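Local coordinates for protein intimin (Escherichia coli, PDB 6TPL) that forms an extended pair of bacterial Ig-like domains in the passenger of a bacterial adhesin, and is likely to hold the host-binding end away from the bacterial surface, at residues S105-K110 and T127-K132; E141-T146 and S179-D184; K150-T155 and K165-S170; K175-A180 and D188-E193. All coordinates share one frame; numbering follows the deposited sequence. Where two conformers were deposited one is given.

Contact 1: residues S105-K110 and T127-K132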
loop_
_atom_site.group_PDB
_atom_site.type_symbol
_atom_site.label_atom_id
_atom_site.label_comp_id
_atom_site.label_asym_id
_atom_site.label_seq_id
_atom_site.Cartn_x
_atom_site.Cartn_y
_atom_site.Cartn_z
ATOM N N SER A 105 4.038 -5.004 15.223
ATOM C CA SER A 105 2.965 -4.711 14.285
ATOM C C SER A 105 3.446 -4.920 12.856
ATOM O O SER A 105 4.612 -4.678 12.537
ATOM C CB SER A 105 2.459 -3.259 14.431
ATOM O OG SER A 105 2.280 -2.891 15.787
ATOM N N ILE A 106 2.530 -5.355 11.993
ATOM C CA ILE A 106 2.809 -5.360 10.564
ATOM C C ILE A 106 3.017 -3.925 10.095
ATOM O O ILE A 106 2.198 -3.040 10.368
ATOM C CB ILE A 106 1.669 -6.021 9.782
ATOM C CG1 ILE A 106 1.579 -7.503 10.118
ATOM C CG2 ILE A 106 1.897 -5.844 8.291
ATOM C CD1 ILE A 106 0.347 -8.197 9.567
ATOM N N THR A 107 4.120 -3.689 9.389
ATOM C CA THR A 107 4.413 -2.373 8.835
ATOM C C THR A 107 4.268 -2.314 7.326
ATOM O O THR A 107 4.150 -1.213 6.778
ATOM C CB THR A 107 5.835 -1.930 9.211
ATOM O OG1 THR A 107 6.780 -2.889 8.729
ATOM C CG2 THR A 107 5.964 -1.781 10.720
ATOM N N GLU A 108 4.266 -3.456 6.645
ATOM C CA GLU A 108 4.073 -3.446 5.204
ATOM C C GLU A 108 3.602 -4.812 4.724
ATOM O O GLU A 108 3.815 -5.838 5.376
ATOM C CB GLU A 108 5.359 -3.035 4.481
ATOM C CG GLU A 108 6.644 -3.659 5.033
ATOM C CD GLU A 108 7.863 -3.341 4.173
ATOM O OE1 GLU A 108 8.260 -4.214 3.375
ATOM O OE2 GLU A 108 8.387 -2.218 4.289
ATOM N N ILE A 109 2.953 -4.794 3.563
ATOM C CA ILE A 109 2.508 -5.991 2.863
ATOM C C ILE A 109 2.630 -5.664 1.379
ATOM O O ILE A 109 2.084 -4.659 0.909
ATOM C CB ILE A 109 1.077 -6.392 3.272
ATOM C CG1 ILE A 109 0.646 -7.630 2.499
ATOM C CG2 ILE A 109 0.127 -5.244 3.050
ATOM C CD1 ILE A 109 -0.493 -8.386 3.137
ATOM N N LYS A 110 3.397 -6.466 0.644
ATOM C CA LYS A 110 3.681 -6.218 -0.763
ATOM C C LYS A 110 3.417 -7.482 -1.569
ATOM O O LYS A 110 3.675 -8.592 -1.093
ATOM C CB LYS A 110 5.135 -5.768 -0.964
ATOM C CG LYS A 110 5.502 -4.460 -0.273
ATOM C CD LYS A 110 6.980 -4.153 -0.472
ATOM C CE LYS A 110 7.408 -2.874 0.226
ATOM N NZ LYS A 110 8.852 -2.585 -0.015
ATOM N N THR A 127 4.759 -10.522 0.800
ATOM C CA THR A 127 5.794 -10.376 1.814
ATOM C C THR A 127 5.338 -9.341 2.832
ATOM O O THR A 127 5.069 -8.189 2.477
ATOM C CB THR A 127 7.127 -9.969 1.181
ATOM O OG1 THR A 127 7.521 -10.951 0.207
ATOM C CG2 THR A 127 8.217 -9.847 2.238
ATOM N N VAL A 128 5.241 -9.762 4.089
ATOM C CA VAL A 128 4.859 -8.901 5.201
ATOM C C VAL A 128 6.091 -8.667 6.062
ATOM O O VAL A 128 6.947 -9.547 6.202
ATOM C CB VAL A 128 3.723 -9.528 6.034
ATOM C CG1 VAL A 128 3.632 -8.854 7.387
ATOM C CG2 VAL A 128 2.409 -9.437 5.282
ATOM N N LYS A 129 6.180 -7.470 6.635
ATOM C CA LYS A 129 7.224 -7.135 7.592
ATOM C C LYS A 129 6.581 -6.759 8.918
ATOM O O LYS A 129 5.541 -6.093 8.948
ATOM C CB LYS A 129 8.102 -5.987 7.093
ATOM C CG LYS A 129 9.442 -5.891 7.804
ATOM C CD LYS A 129 10.226 -4.678 7.338
ATOM C CE LYS A 129 11.648 -4.686 7.877
ATOM N NZ LYS A 129 12.426 -3.524 7.358
ATOM N N VAL A 130 7.202 -7.193 10.010
ATOM C CA VAL A 130 6.741 -6.903 11.362
ATOM C C VAL A 130 7.855 -6.171 12.093
ATOM O O VAL A 130 9.013 -6.600 12.054
ATOM C CB VAL A 130 6.357 -8.189 12.115
ATOM C CG1 VAL A 130 5.911 -7.849 13.522
ATOM C CG2 VAL A 130 5.272 -8.933 11.366
ATOM N N MET A 131 7.502 -5.089 12.785
ATOM C CA MET A 131 8.492 -4.292 13.492
ATOM C C MET A 131 7.962 -3.866 14.856
ATOM O O MET A 131 6.755 -3.833 15.105
ATOM C CB MET A 131 8.895 -3.053 12.679
ATOM C CG MET A 131 9.244 -3.361 11.237
ATOM S SD MET A 131 9.927 -1.931 10.360
ATOM C CE MET A 131 11.564 -1.817 11.078
ATOM N N LYS A 132 8.905 -3.558 15.745
ATOM C CA LYS A 132 8.633 -3.023 17.072
ATOM C C LYS A 132 9.817 -2.133 17.415
ATOM O O LYS A 132 10.966 -2.538 17.219
ATOM C CB LYS A 132 8.469 -4.139 18.110
ATOM C CG LYS A 132 8.188 -3.643 19.525
ATOM C CD LYS A 132 7.856 -4.808 20.453
ATOM C CE LYS A 132 8.910 -5.909 20.366
ATOM N NZ LYS A 132 8.664 -7.022 21.323
HETATM O O HOH W 1 7.501 -6.591 2.532
HETATM O O HOH W 2 11.434 -3.271 4.326
#
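I106 lays its CG2 against V128 CG1 at 3.6 Å on the inward face of two antiparallel strands, the tightly packed side. The two side chains meet at about a right angle, while V128 CG2 turns to I109, whose CG1 lies 3.8 Å from it. Branched aliphatic residues suit this face, which looks across at V142 and F144 of the opposing sheet. Cutting I106 back to an alanine would probably open a gap beside V128 CG1 and leave that methyl with less to pack on. The other face is polar and partly hydrated, with its solvent side where K110 and K129 lead their ends away. There CG of E108 leans on CB of K129 at 3.4 Å, and one water joins E108 OE2 to K129 NZ, while OE2 also bonds to T14 in the other Ig-like domain. A second water ties E108 OE1 to the carbonyl of T127. M131 packs its CG 3.5 Å from T107 OG1. T107 N donates to K129 O (2.8 Å), but the next bond runs from K129 N to E108 O (3.1 Å). This shift of register by one is a beta bulge, set here in an edge strand of an Ig-like beta-sandwich.

Contact 2: residues E141-T146 and S179-D184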
loop_
_atom_site.group_PDB
_atom_site.type_symbol
_atom_site.label_atom_id
_atom_site.label_comp_id
_atom_site.label_asym_id
_atom_site.label_seq_id
_atom_site.Cartn_x
_atom_site.Cartn_y
_atom_site.Cartn_z
ATOM N N GLU A 141 4.356 -14.746 14.553
ATOM C CA GLU A 141 3.441 -15.479 13.684
ATOM C C GLU A 141 2.552 -14.500 12.927
ATOM O O GLU A 141 1.755 -13.779 13.539
ATOM C CB GLU A 141 2.588 -16.457 14.495
ATOM C CG GLU A 141 3.315 -17.734 14.893
ATOM C CD GLU A 141 2.369 -18.832 15.355
ATOM O OE1 GLU A 141 2.854 -19.951 15.617
ATOM O OE2 GLU A 141 1.149 -18.580 15.453
ATOM N N VAL A 142 2.699 -14.466 11.605
ATOM C CA VAL A 142 1.809 -13.719 10.727
ATOM C C VAL A 142 0.825 -14.699 10.113
ATOM O O VAL A 142 1.232 -15.699 9.510
ATOM C CB VAL A 142 2.595 -12.977 9.633
ATOM C CG1 VAL A 142 1.637 -12.213 8.731
ATOM C CG2 VAL A 142 3.627 -12.048 10.251
ATOM N N THR A 143 -0.467 -14.423 10.262
ATOM C CA THR A 143 -1.513 -15.262 9.694
ATOM C C THR A 143 -2.104 -14.572 8.470
ATOM O O THR A 143 -2.437 -13.380 8.518
ATOM C CB THR A 143 -2.607 -15.566 10.724
ATOM O OG1 THR A 143 -2.042 -16.301 11.818
ATOM C CG2 THR A 143 -3.721 -16.394 10.086
ATOM N N PHE A 144 -2.212 -15.325 7.374
ATOM C CA PHE A 144 -2.693 -14.832 6.090
ATOM C C PHE A 144 -4.038 -15.470 5.760
ATOM O O PHE A 144 -4.265 -16.644 6.063
ATOM C CB PHE A 144 -1.713 -15.172 4.945
ATOM C CG PHE A 144 -0.354 -14.536 5.067
ATOM C CD1 PHE A 144 0.628 -15.100 5.875
ATOM C CD2 PHE A 144 -0.046 -13.391 4.346
ATOM C CE1 PHE A 144 1.884 -14.526 5.984
ATOM C CE2 PHE A 144 1.210 -12.806 4.450
ATOM C CZ PHE A 144 2.175 -13.374 5.268
ATOM N N THR A 145 -4.912 -14.718 5.091
ATOM C CA THR A 145 -6.157 -15.249 4.549
ATOM C C THR A 145 -6.348 -14.705 3.139
ATOM O O THR A 145 -5.702 -13.733 2.744
ATOM C CB THR A 145 -7.372 -14.887 5.413
ATOM O OG1 THR A 145 -7.495 -13.465 5.511
ATOM C CG2 THR A 145 -7.229 -15.474 6.804
ATOM N N THR A 146 -7.240 -15.337 2.376
ATOM C CA THR A 146 -7.510 -14.903 1.011
ATOM C C THR A 146 -8.986 -15.080 0.687
ATOM O O THR A 146 -9.675 -15.912 1.281
ATOM C CB THR A 146 -6.664 -15.678 -0.010
ATOM O OG1 THR A 146 -6.821 -15.101 -1.315
ATOM C CG2 THR A 146 -7.079 -17.149 -0.054
ATOM N N SER A 179 -5.282 -10.861 3.114
ATOM C CA SER A 179 -5.201 -10.105 4.354
ATOM C C SER A 179 -4.178 -10.757 5.273
ATOM O O SER A 179 -3.863 -11.943 5.140
ATOM C CB SER A 179 -6.563 -10.027 5.062
ATOM O OG SER A 179 -7.501 -9.300 4.286
ATOM N N ALA A 180 -3.659 -9.968 6.212
ATOM C CA ALA A 180 -2.662 -10.449 7.156
ATOM C C ALA A 180 -2.899 -9.823 8.520
ATOM O O ALA A 180 -3.478 -8.738 8.632
ATOM C CB ALA A 180 -1.238 -10.132 6.681
ATOM N N ARG A 181 -2.435 -10.517 9.558
ATOM C CA ARG A 181 -2.614 -10.037 10.918
ATOM C C ARG A 181 -1.564 -10.665 11.819
ATOM O O ARG A 181 -1.039 -11.746 11.538
ATOM C CB ARG A 181 -4.008 -10.370 11.455
ATOM C CG ARG A 181 -4.232 -11.868 11.615
ATOM C CD ARG A 181 -5.652 -12.182 12.077
ATOM N NE ARG A 181 -5.826 -13.594 12.412
ATOM C CZ ARG A 181 -6.367 -14.497 11.599
ATOM N NH1 ARG A 181 -6.787 -14.136 10.396
ATOM N NH2 ARG A 181 -6.485 -15.763 11.987
ATOM N N VAL A 182 -1.277 -9.972 12.917
ATOM C CA VAL A 182 -0.518 -10.525 14.026
ATOM C C VAL A 182 -1.379 -10.407 15.275
ATOM O O VAL A 182 -2.355 -9.654 15.319
ATOM C CB VAL A 182 0.841 -9.819 14.229
ATOM C CG1 VAL A 182 1.760 -10.073 13.036
ATOM C CG2 VAL A 182 0.632 -8.334 14.466
ATOM N N SER A 183 -1.004 -11.165 16.300
ATOM C CA SER A 183 -1.763 -11.141 17.540
ATOM C C SER A 183 -1.645 -9.779 18.214
ATOM O O SER A 183 -0.620 -9.099 18.122
ATOM C CB SER A 183 -1.271 -12.235 18.491
ATOM O OG SER A 183 -1.359 -13.515 17.886
ATOM N N ASP A 184 -2.726 -9.381 18.881
ATOM C CA ASP A 184 -2.819 -8.226 19.769
ATOM C C ASP A 184 -2.760 -6.878 19.054
ATOM O O ASP A 184 -2.718 -5.844 19.734
ATOM C CB ASP A 184 -1.731 -8.225 20.858
ATOM C CG ASP A 184 -1.805 -9.444 21.771
ATOM O OD1 ASP A 184 -0.757 -9.842 22.330
ATOM O OD2 ASP A 184 -2.908 -10.007 21.922
HETATM O O HOH W 3 1.405 -12.900 16.105
#
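Strands 141-146 and 179-181 run antiparallel, their axes 4.8 Å apart at 158°, with T143 facing R181 and T145 facing S179 as hydrogen-bonded pairs. T143 N donates to R181 O at 3.0 Å. On the outer face, R181 and T143 lie side by side and point the same way. The arginine chain is extended from CG to NE, which carries its guanidinium up to the threonine methyl: T143 CG2 sits over one face of the group, 3.4 Å from R181 NH2. T145 CG2 comes instead to the edge of the guanidinium, 3.9 Å from R181 NH1. With CG2 anti to the backbone N (chi1 -62° for OG1), T143 offers its methyl to the arginine and keeps OG1 for T155. On the inner face, A180 is small enough to sit between larger neighbours, its CB 4.1 Å from V142 CG1 and 4.2 Å from F144 CD2. V142 CG2 also meets V182 CG1 at 3.9 Å. Past the last bridge a water spans the strands, donating to E141 O and accepting from S183 N. The chemistry is thus divided by face: apolar side chains packed together inside, and outside a charged group with one threonine methyl on its face and another at its edge, where its N-H groups can probably still meet solvent.

Contact 3: residues K150-T155 and K165-S170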
loop_
_atom_site.group_PDB
_atom_site.type_symbol
_atom_site.label_atom_id
_atom_site.label_comp_id
_atom_site.label_asym_id
_atom_site.label_seq_id
_atom_site.Cartn_x
_atom_site.Cartn_y
_atom_site.Cartn_z
ATOM N N LYS A 150 -5.451 -20.413 -3.367
ATOM C CA LYS A 150 -4.836 -21.285 -2.376
ATOM C C LYS A 150 -3.529 -20.670 -1.902
ATOM O O LYS A 150 -2.608 -20.465 -2.700
ATOM C CB LYS A 150 -4.592 -22.676 -2.967
ATOM C CG LYS A 150 -3.903 -23.669 -2.041
ATOM C CD LYS A 150 -3.682 -24.992 -2.771
ATOM C CE LYS A 150 -3.063 -26.043 -1.867
ATOM N NZ LYS A 150 -2.903 -27.346 -2.567
ATOM N N LEU A 151 -3.448 -20.390 -0.608
ATOM C CA LEU A 151 -2.223 -19.882 -0.012
ATOM C C LEU A 151 -1.280 -21.034 0.314
ATOM O O LEU A 151 -1.713 -22.128 0.694
ATOM C CB LEU A 151 -2.539 -19.093 1.262
ATOM C CG LEU A 151 -3.220 -17.735 1.143
ATOM C CD1 LEU A 151 -3.837 -17.345 2.476
ATOM C CD2 LEU A 151 -2.225 -16.679 0.697
ATOM N N SER A 152 0.024 -20.778 0.172
ATOM C CA SER A 152 1.024 -21.797 0.470
ATOM C C SER A 152 0.975 -22.227 1.932
ATOM O O SER A 152 1.325 -23.366 2.259
ATOM C CB SER A 152 2.414 -21.264 0.131
ATOM O OG SER A 152 2.670 -20.073 0.857
ATOM N N ASN A 153 0.564 -21.326 2.819
ATOM C CA ASN A 153 0.433 -21.614 4.239
ATOM C C ASN A 153 -0.503 -20.578 4.837
ATOM O O ASN A 153 -0.741 -19.519 4.252
ATOM C CB ASN A 153 1.786 -21.584 4.963
ATOM C CG ASN A 153 2.248 -22.963 5.409
ATOM O OD1 ASN A 153 1.482 -23.925 5.401
ATOM N ND2 ASN A 153 3.509 -23.056 5.815
ATOM N N SER A 154 -1.048 -20.896 6.004
ATOM C CA SER A 154 -1.884 -19.932 6.705
ATOM C C SER A 154 -1.088 -19.062 7.666
ATOM O O SER A 154 -1.466 -17.909 7.901
ATOM C CB SER A 154 -2.999 -20.646 7.473
ATOM O OG SER A 154 -4.124 -20.890 6.643
ATOM N N THR A 155 0.007 -19.582 8.221
ATOM C CA THR A 155 0.793 -18.851 9.204
ATOM C C THR A 155 2.273 -19.102 8.963
ATOM O O THR A 155 2.695 -20.250 8.788
ATOM C CB THR A 155 0.411 -19.258 10.634
ATOM O OG1 THR A 155 -0.963 -18.930 10.878
ATOM C CG2 THR A 155 1.286 -18.539 11.651
ATOM N N LYS A 165 6.644 -14.587 4.326
ATOM C CA LYS A 165 6.126 -14.628 2.968
ATOM C C LYS A 165 5.294 -15.878 2.738
ATOM O O LYS A 165 5.550 -16.938 3.313
ATOM C CB LYS A 165 7.253 -14.567 1.920
ATOM C CG LYS A 165 8.189 -15.773 1.882
ATOM C CD LYS A 165 9.150 -15.657 0.701
ATOM C CE LYS A 165 9.977 -16.911 0.503
ATOM N NZ LYS A 165 10.850 -16.807 -0.702
ATOM N N VAL A 166 4.289 -15.730 1.875
ATOM C CA VAL A 166 3.486 -16.837 1.375
ATOM C C VAL A 166 3.258 -16.594 -0.109
ATOM O O VAL A 166 3.402 -15.473 -0.604
ATOM C CB VAL A 166 2.131 -16.976 2.103
ATOM C CG1 VAL A 166 2.345 -17.313 3.569
ATOM C CG2 VAL A 166 1.290 -15.707 1.933
ATOM N N THR A 167 2.899 -17.659 -0.820
ATOM C CA THR A 167 2.525 -17.561 -2.222
ATOM C C THR A 167 1.053 -17.916 -2.381
ATOM O O THR A 167 0.466 -18.620 -1.554
ATOM C CB THR A 167 3.373 -18.478 -3.112
ATOM O OG1 THR A 167 3.289 -19.833 -2.659
ATOM C CG2 THR A 167 4.822 -18.028 -3.117
ATOM N N LEU A 168 0.465 -17.422 -3.468
ATOM C CA LEU A 168 -0.946 -17.613 -3.772
ATOM C C LEU A 168 -1.086 -18.066 -5.216
ATOM O O LEU A 168 -0.554 -17.421 -6.127
ATOM C CB LEU A 168 -1.739 -16.322 -3.550
ATOM C CG LEU A 168 -3.245 -16.358 -3.851
ATOM C CD1 LEU A 168 -3.966 -17.098 -2.735
ATOM C CD2 LEU A 168 -3.788 -14.950 -4.033
ATOM N N THR A 169 -1.789 -19.176 -5.418
ATOM C CA THR A 169 -2.177 -19.631 -6.746
ATOM C C THR A 169 -3.695 -19.733 -6.816
ATOM O O THR A 169 -4.392 -19.679 -5.801
ATOM C CB THR A 169 -1.550 -20.989 -7.089
ATOM O OG1 THR A 169 -1.961 -21.965 -6.121
ATOM C CG2 THR A 169 -0.038 -20.887 -7.115
ATOM N N SER A 170 -4.216 -19.894 -8.029
ATOM C CA SER A 170 -5.648 -20.086 -8.199
ATOM C C SER A 170 -5.912 -20.868 -9.478
ATOM O O SER A 170 -5.309 -20.600 -10.522
ATOM C CB SER A 170 -6.404 -18.755 -8.238
ATOM O OG SER A 170 -7.808 -18.958 -8.377
HETATM O O HOH W 4 -0.710 -22.053 -3.495
#
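S152 grips T167 by both its backbone and its side chain, extending the antiparallel pairing one step past the bridge of L151 with L168. Its N donates to T167 O at 2.8 Å, and its OG accepts from T167 N at 2.9 Å with an N-H...O angle of 166°. The hydroxyl can do this because chi1 of 58° sets OG between the backbone N and the carbonyl carbon, turned to the neighbouring strand where a main-chain oxygen would otherwise be expected. T167 adopts a similar first torsion, 56°, which brings its OG1 to 3.3 Å from S152 CB. L151 turns the other way, into the sandwich: its CD2 touches both V166 CG2 and L168 CD1, each at 3.9 Å, beside F144 of the opposing sheet. L168 reaches back under the strand, its CD1 3.6 Å from K150 O. K150 is fully extended and leads its amine away from the pair, as suits a lysine at the surface. A water closes the outer side, donating to K150 O at 2.6 Å and bonded to T169 OG1. Serine hydroxyl thus stands in for a peptide carbonyl, so the amide of T167 keeps an acceptor where the regular strand pairing stops.

Contact 4: residues K175-A180 and D188-E193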
loop_
_atom_site.group_PDB
_atom_site.type_symbol
_atom_site.label_atom_id
_atom_site.label_comp_id
_atom_site.label_asym_id
_atom_site.label_seq_id
_atom_site.Cartn_x
_atom_site.Cartn_y
_atom_site.Cartn_z
ATOM N N LYS A 175 -10.701 -11.625 -8.985
ATOM C CA LYS A 175 -9.942 -10.769 -8.091
ATOM C C LYS A 175 -9.751 -11.465 -6.754
ATOM O O LYS A 175 -10.644 -12.163 -6.268
ATOM C CB LYS A 175 -10.652 -9.435 -7.883
ATOM C CG LYS A 175 -10.786 -8.615 -9.160
ATOM C CD LYS A 175 -11.275 -7.204 -8.880
ATOM C CE LYS A 175 -11.369 -6.381 -10.161
ATOM N NZ LYS A 175 -10.039 -6.166 -10.800
ATOM N N SER A 176 -8.565 -11.301 -6.171
ATOM C CA SER A 176 -8.250 -11.906 -4.886
ATOM C C SER A 176 -7.686 -10.854 -3.942
ATOM O O SER A 176 -6.817 -10.060 -4.320
ATOM C CB SER A 176 -7.247 -13.066 -5.018
ATOM O OG SER A 176 -6.939 -13.607 -3.746
ATOM N N LEU A 177 -8.188 -10.862 -2.710
ATOM C CA LEU A 177 -7.721 -9.966 -1.660
ATOM C C LEU A 177 -7.105 -10.805 -0.550
ATOM O O LEU A 177 -7.807 -11.575 0.113
ATOM C CB LEU A 177 -8.860 -9.102 -1.124
ATOM C CG LEU A 177 -8.482 -8.150 0.016
ATOM C CD1 LEU A 177 -7.304 -7.275 -0.385
ATOM C CD2 LEU A 177 -9.682 -7.302 0.410
ATOM N N VAL A 178 -5.803 -10.652 -0.355
ATOM C CA VAL A 178 -5.094 -11.295 0.742
ATOM C C VAL A 178 -5.048 -10.334 1.921
ATOM O O VAL A 178 -4.829 -9.132 1.754
ATOM C CB VAL A 178 -3.677 -11.715 0.308
ATOM C CG1 VAL A 178 -2.830 -12.055 1.520
ATOM C CG2 VAL A 178 -3.736 -12.910 -0.639
ATOM N N SER A 179 -5.282 -10.861 3.114
ATOM C CA SER A 179 -5.201 -10.105 4.354
ATOM C C SER A 179 -4.178 -10.757 5.273
ATOM O O SER A 179 -3.863 -11.943 5.140
ATOM C CB SER A 179 -6.563 -10.027 5.062
ATOM O OG SER A 179 -7.501 -9.300 4.286
ATOM N N ALA A 180 -3.659 -9.968 6.212
ATOM C CA ALA A 180 -2.662 -10.449 7.156
ATOM C C ALA A 180 -2.899 -9.823 8.520
ATOM O O ALA A 180 -3.478 -8.738 8.632
ATOM C CB ALA A 180 -1.238 -10.132 6.681
ATOM N N ASP A 188 -6.748 -5.027 10.462
ATOM C CA ASP A 188 -6.992 -6.014 9.407
ATOM C C ASP A 188 -6.196 -5.581 8.179
ATOM O O ASP A 188 -6.691 -4.863 7.310
ATOM C CB ASP A 188 -8.492 -6.100 9.133
ATOM C CG ASP A 188 -8.860 -7.163 8.122
ATOM O OD1 ASP A 188 -8.005 -8.003 7.778
ATOM O OD2 ASP A 188 -10.024 -7.155 7.662
ATOM N N VAL A 189 -4.934 -6.013 8.110
ATOM C CA VAL A 189 -4.038 -5.498 7.080
ATOM C C VAL A 189 -4.396 -6.110 5.734
ATOM O O VAL A 189 -4.435 -7.338 5.581
ATOM C CB VAL A 189 -2.570 -5.774 7.437
ATOM C CG1 VAL A 189 -1.670 -5.380 6.268
ATOM C CG2 VAL A 189 -2.172 -5.017 8.693
ATOM N N LYS A 190 -4.648 -5.252 4.747
ATOM C CA LYS A 190 -5.046 -5.683 3.413
ATOM C C LYS A 190 -3.883 -5.516 2.444
ATOM O O LYS A 190 -3.232 -4.463 2.421
ATOM C CB LYS A 190 -6.248 -4.877 2.914
ATOM C CG LYS A 190 -7.455 -4.906 3.828
ATOM C CD LYS A 190 -8.006 -6.309 3.946
ATOM C CE LYS A 190 -9.199 -6.363 4.882
ATOM N NZ LYS A 190 -9.747 -7.744 4.997
ATOM N N ALA A 191 -3.630 -6.547 1.648
ATOM C CA ALA A 191 -2.670 -6.454 0.561
ATOM C C ALA A 191 -3.306 -5.752 -0.633
ATOM O O ALA A 191 -4.532 -5.603 -0.696
ATOM C CB ALA A 191 -2.199 -7.849 0.158
ATOM N N PRO A 192 -2.502 -5.306 -1.598
ATOM C CA PRO A 192 -3.080 -4.867 -2.874
ATOM C C PRO A 192 -3.950 -5.970 -3.462
ATOM O O PRO A 192 -3.613 -7.154 -3.385
ATOM C CB PRO A 192 -1.855 -4.588 -3.752
ATOM C CG PRO A 192 -0.710 -4.388 -2.792
ATOM C CD PRO A 192 -1.026 -5.243 -1.591
ATOM N N GLU A 193 -5.086 -5.581 -4.027
ATOM C CA GLU A 193 -5.903 -6.533 -4.765
ATOM C C GLU A 193 -5.136 -7.023 -5.990
ATOM O O GLU A 193 -4.399 -6.265 -6.624
ATOM C CB GLU A 193 -7.224 -5.884 -5.181
ATOM C CG GLU A 193 -8.266 -6.859 -5.675
ATOM C CD GLU A 193 -9.626 -6.211 -5.831
ATOM O OE1 GLU A 193 -9.708 -5.160 -6.498
ATOM O OE2 GLU A 193 -10.607 -6.749 -5.278
HETATM O O HOH W 5 -4.412 -9.636 -2.854
HETATM O O HOH W 6 -6.127 -9.520 8.879
#
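E193 and L177 bury the most surface in this contact, a beta hairpin of the Ig-like sandwich in which 174-181 turns back on 189-190. A180 and V189 form a hydrogen-bonded pair in it, A180 N to V189 O at 2.8 Å. E193 crosses K175 obliquely, its CG anti to the backbone N (chi1 -167°), and rests its carboxylate on the lysine's aliphatic part: OE1 is 3.5 Å from K175 CD. K175 NZ stays 4.4 Å from E193 OE1, beyond a salt bridge, and makes its salt bridge with E195 instead. L177 crosses K190 at about a right angle, setting CD2 4.0 Å from K190 CD, while its CD1 touches A191 O. The long lysine suits this place because its methylenes can pack on leucine before its amine meets polar partners. A bend at chi2 (-64°) folds K190 back over the strand, so that NZ donates to S179 OG at 2.8 Å and forms a salt bridge with D188 OD2, approaching from above the carboxylate plane. A methionine in place of K190 would probably leave the D188 carboxylate without its mate and S179 OG without this donor. Towards the sandwich, A191 and V178 bring their CB atoms together, next to Y126. Where direct pairing gives out, one water donates to S176 O and P192 O and accepts from V178 N, the last at 3.0 Å.

All four contacts belong to the second Ig-like domain, and they meet in the core of its sandwich. Contacts 1 and 2 lie in opposing sheets, centres 10 Å apart, with V128 CG2 3.7 Å from F144 CE2. Contacts 2 and 4 share S179 and A180, so strand 174-181 pairs with a neighbour along each edge. Contact 3 continues the sheet of contact 1, through adjacent strands 124-132 and 163-169, yet stands about 17 Å from it between centres; its 150-155 segment crosses to contact 2, where F144 N lies 2.7 Å from S154 O. Contact 4 touches contact 1 through I109 CD1 and A191 CB, 3.5 Å apart. A magnesium ion lies about 4 Å from the E108 side chain in contact 1.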